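Local atomic coordinates of DUF1896 domain-containing protein (PDB entry 2APL), a protein that is of unknown function, an all-helical member of the DUF1896 family from Porphyromonas gingivalis. Residues I138-L141 with I142-N145. Residues are numbered along the deposited sequence; the frame is centred on the assembly and turned at random.
Sequences IVLL and IESN
S144 meets L140 through two donors on one carbonyl: both S144 N (2.9 Å) and S144 OG (2.8 Å) donate hydrogen bonds to L140 O. The two donors arrive from opposite faces of the carbonyl plane, each tilted from it, so they share the acceptor without competing for one direction. A chi1 of 62° sets OG between the backbone N and the carbonyl carbon of S144, from where the hydroxyl folds back over the last turn. The preceding residue, E143, packs on V139: its side chain runs alongside that of V139, pointing the same way, and its carboxylate ends with E143 OE2 3.6 Å from V139 CG1. Stem and carboxylate of the extended glutamate thus lie against V139, whereas OE1 alone reaches L140, 3.8 Å from L140 CD2, the E143 and L140 side chains crossing at a slant. On another side of the helix, I138 CG2 touches I142 CD1 at 4.1 Å. These contacts sit at the C-terminal end of helix 126-143, closed by a Schellman motif: N145 leaves helical geometry with a positive phi of 56°, and its N bonds back to I142 O at 3.1 Å. Before that, the helical ladder is regular, the I142 N to I138 O bond being nearly straight at 173° and E143 N reaching V139 O at 2.9 Å. Further out, F86 packs on I138, V139 and I142, V81 and L82 of helix 74-85 reach I138, and L147, beyond the turn, lies on L141.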
ATOM      1  N   ILE A 138      -0.851 -19.903   3.158  1.00 33.99           N
ATOM      2  CA  ILE A 138      -1.971 -20.147   2.241  1.00 34.66           C
ATOM      3  C   ILE A 138      -2.110 -21.618   1.845  1.00 35.13           C
ATOM      4  O   ILE A 138      -3.230 -22.167   1.831  1.00 35.77           O
ATOM      5  CB  ILE A 138      -1.912 -19.184   1.009  1.00 34.30           C
ATOM      6  CG1 ILE A 138      -2.078 -17.740   1.528  1.00 34.58           C
ATOM      7  CG2 ILE A 138      -3.028 -19.492  -0.051  1.00 33.21           C
ATOM      8  CD1 ILE A 138      -1.587 -16.634   0.462  1.00 35.35           C
ATOM      9  N   VAL A 139      -0.990 -22.284   1.573  1.00 35.12           N
ATOM     10  CA  VAL A 139      -1.035 -23.753   1.395  1.00 35.28           C
ATOM     11  C   VAL A 139      -1.737 -24.423   2.591  1.00 35.05           C
ATOM     12  O   VAL A 139      -2.559 -25.310   2.407  1.00 34.51           O
ATOM     13  CB  VAL A 139       0.384 -24.359   1.158  1.00 35.32           C
ATOM     14  CG1 VAL A 139       0.355 -25.887   1.231  1.00 36.67           C
ATOM     15  CG2 VAL A 139       0.913 -23.904  -0.197  1.00 37.33           C
ATOM     16  N   LEU A 140      -1.425 -23.977   3.809  1.00 34.71           N
ATOM     17  CA  LEU A 140      -1.967 -24.648   4.968  1.00 34.63           C
ATOM     18  C   LEU A 140      -3.449 -24.354   5.051  1.00 34.74           C
ATOM     19  O   LEU A 140      -4.213 -25.252   5.430  1.00 33.77           O
ATOM     20  CB  LEU A 140      -1.285 -24.214   6.278  1.00 34.22           C
ATOM     21  CG  LEU A 140       0.095 -24.867   6.434  1.00 36.42           C
ATOM     22  CD1 LEU A 140       0.808 -24.365   7.718  1.00 34.92           C
ATOM     23  CD2 LEU A 140       0.035 -26.376   6.395  1.00 37.37           C
ATOM     24  N   LEU A 141      -3.818 -23.100   4.772  1.00 33.76           N
ATOM     25  CA  LEU A 141      -5.232 -22.661   4.796  1.00 34.49           C
ATOM     26  C   LEU A 141      -6.062 -23.499   3.836  1.00 34.48           C
ATOM     27  O   LEU A 141      -7.121 -24.019   4.211  1.00 36.43           O
ATOM     28  CB  LEU A 141      -5.360 -21.153   4.479  1.00 34.39           C
ATOM     29  CG  LEU A 141      -5.079 -20.162   5.638  1.00 35.50           C
ATOM     30  CD1 LEU A 141      -4.862 -18.712   5.078  1.00 32.83           C
ATOM     31  CD2 LEU A 141      -6.202 -20.211   6.717  1.00 33.65           C
ATOM     32  N   ILE A 142      -5.567 -23.693   2.624  1.00 35.00           N
ATOM     33  CA  ILE A 142      -6.224 -24.578   1.631  1.00 36.72           C
ATOM     34  C   ILE A 142      -6.277 -26.065   2.069  1.00 36.72           C
ATOM     35  O   ILE A 142      -7.346 -26.689   2.011  1.00 35.58           O
ATOM     36  CB  ILE A 142      -5.512 -24.490   0.280  1.00 36.91           C
ATOM     37  CG1 ILE A 142      -5.552 -23.032  -0.255  1.00 40.09           C
ATOM     38  CG2 ILE A 142      -6.119 -25.481  -0.768  1.00 38.41           C
ATOM     39  CD1 ILE A 142      -4.763 -22.842  -1.581  1.00 38.61           C
ATOM     40  N   GLU A 143      -5.140 -26.625   2.506  1.00 35.69           N
ATOM     41  CA  GLU A 143      -5.091 -28.040   2.888  1.00 38.38           C
ATOM     42  C   GLU A 143      -5.976 -28.336   4.103  1.00 37.51           C
ATOM     43  O   GLU A 143      -6.548 -29.407   4.218  1.00 35.71           O
ATOM     44  CB  GLU A 143      -3.654 -28.463   3.219  1.00 38.81           C
ATOM     45  CG  GLU A 143      -2.679 -28.517   1.989  1.00 43.29           C
ATOM     46  CD  GLU A 143      -1.234 -28.955   2.370  1.00 42.95           C
ATOM     47  OE1 GLU A 143      -0.831 -28.842   3.581  1.00 48.61           O
ATOM     48  OE2 GLU A 143      -0.500 -29.387   1.446  1.00 45.65           O
ATOM     49  N   SER A 144      -6.093 -27.368   5.017  1.00 37.79           N
ATOM     50  CA  SER A 144      -6.898 -27.587   6.228  1.00 38.76           C
ATOM     51  C   SER A 144      -8.378 -27.248   6.010  1.00 39.02           C
ATOM     52  O   SER A 144      -9.183 -27.364   6.935  1.00 39.28           O
ATOM     53  CB  SER A 144      -6.361 -26.764   7.394  1.00 35.65           C
ATOM     54  OG  SER A 144      -6.446 -25.398   7.108  1.00 40.16           O
ATOM     55  N   ASN A 145      -8.714 -26.859   4.785  1.00 39.25           N
ATOM     56  CA  ASN A 145     -10.039 -26.379   4.427  1.00 41.06           C
ATOM     57  C   ASN A 145     -10.526 -25.181   5.287  1.00 41.70           C
ATOM     58  O   ASN A 145     -11.702 -25.088   5.651  1.00 42.62           O
ATOM     59  CB  ASN A 145     -11.052 -27.565   4.394  1.00 40.07           C
ATOM     60  CG  ASN A 145     -12.284 -27.255   3.563  1.00 42.33           C
ATOM     61  OD1 ASN A 145     -12.226 -26.477   2.601  1.00 43.50           O
ATOM     62  ND2 ASN A 145     -13.415 -27.847   3.936  1.00 37.89           N
TER